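Long-range contact in cycloserine biosynthesis protein DcsG (Streptomyces lavendulae, PDB 6JIL), which catalyses the ATP- and magnesium-dependent cyclization of O-ureido-D-serine to the antibiotic D-cycloserine, as a monomeric enzyme of the ATP-grasp family: residues D188-I200 and L277-F289. Residues are numbered along the deposited sequence; the frame is centred on the assembly and turned at random.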
# COMPACT_ATOMS: atom_id res chain seq x y z
N ASP A 188 -1.37 -0.89 11.35
CA ASP A 188 -0.68 -1.45 10.20
C ASP A 188 0.15 -2.68 10.59
O ASP A 188 1.15 -2.56 11.30
CB ASP A 188 0.23 -0.38 9.58
CG ASP A 188 -0.55 0.80 9.00
OD1 ASP A 188 -1.77 0.90 9.25
OD2 ASP A 188 0.06 1.64 8.30
N LEU A 189 -0.26 -3.85 10.11
CA LEU A 189 0.42 -5.10 10.43
C LEU A 189 1.38 -5.54 9.32
O LEU A 189 1.05 -5.51 8.14
CB LEU A 189 -0.59 -6.23 10.68
CG LEU A 189 -1.56 -6.14 11.87
CD1 LEU A 189 -2.59 -5.05 11.64
CD2 LEU A 189 -2.25 -7.49 12.04
N THR A 190 2.57 -5.97 9.72
CA THR A 190 3.58 -6.42 8.77
C THR A 190 3.74 -7.93 8.84
O THR A 190 3.85 -8.50 9.93
CB THR A 190 4.91 -5.75 9.05
OG1 THR A 190 4.79 -4.35 8.77
CG2 THR A 190 6.00 -6.34 8.19
N PHE A 191 3.74 -8.57 7.68
CA PHE A 191 3.88 -10.02 7.59
C PHE A 191 5.06 -10.43 6.72
O PHE A 191 5.41 -9.74 5.76
CB PHE A 191 2.62 -10.65 6.99
CG PHE A 191 1.46 -10.74 7.93
CD1 PHE A 191 0.83 -9.59 8.39
CD2 PHE A 191 0.97 -11.98 8.33
CE1 PHE A 191 -0.29 -9.68 9.21
CE2 PHE A 191 -0.15 -12.08 9.16
CZ PHE A 191 -0.78 -10.93 9.60
N PHE A 192 5.66 -11.56 7.07
CA PHE A 192 6.77 -12.11 6.31
C PHE A 192 6.49 -13.57 6.03
O PHE A 192 6.39 -14.38 6.96
CB PHE A 192 8.07 -11.91 7.08
CG PHE A 192 8.48 -10.47 7.20
CD1 PHE A 192 8.64 -9.87 8.45
CD2 PHE A 192 8.70 -9.71 6.06
CE1 PHE A 192 9.00 -8.54 8.55
CE2 PHE A 192 9.07 -8.37 6.16
CZ PHE A 192 9.22 -7.79 7.41
N ASP A 193 6.35 -13.91 4.75
CA ASP A 193 6.04 -15.27 4.32
C ASP A 193 4.78 -15.84 4.97
O ASP A 193 4.74 -17.00 5.35
CB ASP A 193 7.22 -16.21 4.59
CG ASP A 193 8.20 -16.26 3.44
OD1 ASP A 193 7.83 -15.75 2.35
OD2 ASP A 193 9.31 -16.80 3.60
N GLY A 194 3.75 -15.00 5.07
CA GLY A 194 2.50 -15.43 5.64
C GLY A 194 2.50 -15.48 7.16
O GLY A 194 1.56 -16.02 7.75
N VAL A 195 3.53 -14.93 7.79
CA VAL A 195 3.63 -14.95 9.25
C VAL A 195 3.67 -13.54 9.84
O VAL A 195 4.44 -12.69 9.41
CB VAL A 195 4.88 -15.73 9.70
CG1 VAL A 195 5.04 -15.67 11.21
CG2 VAL A 195 4.77 -17.18 9.23
N TYR A 196 2.82 -13.31 10.83
CA TYR A 196 2.75 -12.01 11.48
C TYR A 196 4.07 -11.69 12.17
O TYR A 196 4.62 -12.51 12.91
CB TYR A 196 1.63 -12.00 12.52
CG TYR A 196 1.62 -10.77 13.39
CD1 TYR A 196 1.21 -9.53 12.88
CD2 TYR A 196 2.05 -10.82 14.71
CE1 TYR A 196 1.23 -8.39 13.67
CE2 TYR A 196 2.08 -9.68 15.51
CZ TYR A 196 1.67 -8.47 14.99
OH TYR A 196 1.70 -7.34 15.77
N SER A 197 4.58 -10.48 11.93
CA SER A 197 5.83 -10.07 12.55
C SER A 197 5.61 -8.98 13.58
O SER A 197 6.01 -9.12 14.73
CB SER A 197 6.82 -9.56 11.50
OG SER A 197 8.01 -9.10 12.12
N HIS A 198 4.96 -7.90 13.17
CA HIS A 198 4.74 -6.78 14.08
C HIS A 198 3.77 -5.78 13.46
O HIS A 198 3.39 -5.90 12.29
CB HIS A 198 6.05 -6.07 14.34
CG HIS A 198 6.70 -5.55 13.09
ND1 HIS A 198 7.47 -6.33 12.26
CD2 HIS A 198 6.64 -4.32 12.51
CE1 HIS A 198 7.86 -5.62 11.22
NE2 HIS A 198 7.37 -4.40 11.35
N ALA A 199 3.40 -4.79 14.26
CA ALA A 199 2.49 -3.76 13.80
C ALA A 199 2.77 -2.42 14.48
O ALA A 199 3.57 -2.33 15.41
CB ALA A 199 1.05 -4.19 14.08
N ILE A 200 2.11 -1.38 13.98
CA ILE A 200 2.25 -0.06 14.55
C ILE A 200 0.89 0.61 14.50
O ILE A 200 -0.04 0.14 13.85
CB ILE A 200 3.22 0.84 13.75
CG1 ILE A 200 2.54 1.30 12.45
CG2 ILE A 200 4.51 0.09 13.45
CD1 ILE A 200 3.32 2.35 11.68
N LEU A 277 7.49 -1.00 5.76
CA LEU A 277 7.27 -2.13 6.66
C LEU A 277 7.38 -1.84 8.15
O LEU A 277 6.99 -2.67 8.97
CB LEU A 277 8.21 -3.27 6.26
CG LEU A 277 7.96 -3.81 4.85
CD1 LEU A 277 9.18 -4.58 4.36
CD2 LEU A 277 6.74 -4.71 4.87
N ASN A 278 7.92 -0.68 8.51
CA ASN A 278 8.09 -0.28 9.91
C ASN A 278 9.07 -1.21 10.64
O ASN A 278 8.87 -1.54 11.81
CB ASN A 278 6.74 -0.28 10.65
CG ASN A 278 5.76 0.71 10.06
OD1 ASN A 278 6.08 1.88 9.89
ND2 ASN A 278 4.56 0.25 9.76
N LEU A 279 10.12 -1.61 9.94
CA LEU A 279 11.13 -2.51 10.51
C LEU A 279 11.73 -1.99 11.81
O LEU A 279 12.00 -2.78 12.72
CB LEU A 279 12.25 -2.74 9.49
CG LEU A 279 11.85 -3.36 8.15
CD1 LEU A 279 13.09 -3.56 7.28
CD2 LEU A 279 11.13 -4.68 8.38
N THR A 280 11.95 -0.69 11.89
CA THR A 280 12.56 -0.09 13.08
C THR A 280 11.65 -0.04 14.31
O THR A 280 12.07 0.43 15.37
CB THR A 280 13.10 1.33 12.76
OG1 THR A 280 12.02 2.20 12.42
CG2 THR A 280 14.06 1.26 11.58
N PHE A 281 10.42 -0.52 14.17
CA PHE A 281 9.49 -0.55 15.30
C PHE A 281 9.37 -1.95 15.89
O PHE A 281 8.59 -2.17 16.82
CB PHE A 281 8.09 -0.09 14.88
CG PHE A 281 7.95 1.39 14.72
CD1 PHE A 281 8.35 2.02 13.55
CD2 PHE A 281 7.40 2.16 15.74
CE1 PHE A 281 8.19 3.39 13.39
CE2 PHE A 281 7.24 3.53 15.59
CZ PHE A 281 7.63 4.14 14.42
N SER A 282 10.13 -2.89 15.35
CA SER A 282 10.11 -4.28 15.82
C SER A 282 11.55 -4.65 16.14
O SER A 282 12.46 -4.07 15.56
CB SER A 282 9.58 -5.20 14.73
OG SER A 282 10.50 -5.24 13.64
N GLU A 283 11.77 -5.62 17.01
CA GLU A 283 13.15 -5.98 17.33
C GLU A 283 13.80 -6.98 16.38
O GLU A 283 15.01 -7.16 16.43
CB GLU A 283 13.27 -6.49 18.77
CG GLU A 283 14.73 -6.50 19.29
CD GLU A 283 15.33 -5.10 19.46
OE1 GLU A 283 14.96 -4.40 20.42
OE2 GLU A 283 16.18 -4.70 18.63
N ASP A 284 13.02 -7.62 15.52
CA ASP A 284 13.62 -8.58 14.59
C ASP A 284 12.96 -8.59 13.22
O ASP A 284 13.22 -9.48 12.40
CB ASP A 284 13.62 -9.98 15.19
CG ASP A 284 12.22 -10.55 15.35
OD1 ASP A 284 11.37 -9.88 15.97
OD2 ASP A 284 11.97 -11.67 14.86
N GLY A 285 12.11 -7.60 12.96
CA GLY A 285 11.41 -7.53 11.68
C GLY A 285 12.33 -7.56 10.48
O GLY A 285 12.07 -8.27 9.51
N ALA A 286 13.42 -6.80 10.53
CA ALA A 286 14.36 -6.74 9.42
C ALA A 286 15.02 -8.09 9.16
O ALA A 286 15.25 -8.45 8.01
CB ALA A 286 15.41 -5.68 9.69
N LEU A 287 15.33 -8.82 10.22
CA LEU A 287 15.97 -10.13 10.07
C LEU A 287 15.00 -11.10 9.41
O LEU A 287 15.39 -11.90 8.55
CB LEU A 287 16.43 -10.67 11.43
CG LEU A 287 17.04 -12.08 11.45
CD1 LEU A 287 18.27 -12.11 10.54
CD2 LEU A 287 17.43 -12.47 12.87
N ARG A 288 13.74 -11.03 9.81
CA ARG A 288 12.73 -11.91 9.25
C ARG A 288 12.53 -11.60 7.77
O ARG A 288 12.20 -12.48 6.98
CB ARG A 288 11.39 -11.73 9.97
CG ARG A 288 11.43 -11.94 11.45
CD ARG A 288 10.03 -12.10 11.95
NE ARG A 288 9.94 -12.17 13.40
CZ ARG A 288 8.89 -12.65 14.05
NH1 ARG A 288 7.84 -13.12 13.37
NH2 ARG A 288 8.87 -12.66 15.38
N PHE A 289 12.73 -10.34 7.40
CA PHE A 289 12.58 -9.95 6.01
C PHE A 289 13.76 -10.49 5.20
O PHE A 289 13.57 -11.11 4.15
CB PHE A 289 12.50 -8.43 5.90
CG PHE A 289 12.14 -7.93 4.54
CD1 PHE A 289 11.65 -8.80 3.57
CD2 PHE A 289 12.25 -6.58 4.24
CE1 PHE A 289 11.29 -8.33 2.31
CE2 PHE A 289 11.90 -6.10 2.99
CZ PHE A 289 11.41 -6.98 2.02
O HOH W 1 3.77 -2.47 10.35
O HOH W 2 2.93 1.77 7.94
O HOH W 3 6.04 -11.81 16.41
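Thr190 and His198, neighbours across a β-hairpin, share one acceptor on the loop before helix 285-296, the backbone carbonyl of Leu277. Thr190 OG1 donates to Leu277 O over 2.8 Å and His198 NE2 over 3.0 Å, from opposite faces of the carbonyl plane, so this buried oxygen is gripped twice. Threonine suits the site because its hydroxyl both gives and takes: water 1 donates to OG1 and to Asp188 O while accepting from Asn278 ND2. Water 2 links the same amide nitrogen to Asp188 OD2, and Asn278 OD1 accepts a hydrogen bond from Arg220 NH1, of an inferred active-site residue; asparagine fits by offering both N-H and oxygen.

Histidine brings two ring nitrogens and flat faces. With His198 chi1 at 59°, CG lies between the backbone N and carbonyl carbon, and the His198 ring is sandwiched between Thr190 CB and Ser282 CB, the latter in CH-pi contact. His198 ND1 and Ser197 OG are hydrogen-bonded at 2.8 Å; a classic bulge, Ser197 and His198 opposite Thr190, turns His198 to the loop and Ser197 to the first helical turn. Ser282 OG donates to Leu279 O.

Farther along, the Phe192 ring lies beside Phe289, planes 20° apart but slid so that they barely overlap, with Leu277 CD1 and Leu279 CD2 at its edge. Arg288 stretches past Ser197, and Arg288 NE makes a salt bridge to Asp284 OD2 (2.6 Å). Polar groups thus meet through one shared carbonyl and bridging waters beside an apolar patch, which probably helps place the loop presenting Asn278 to Arg220.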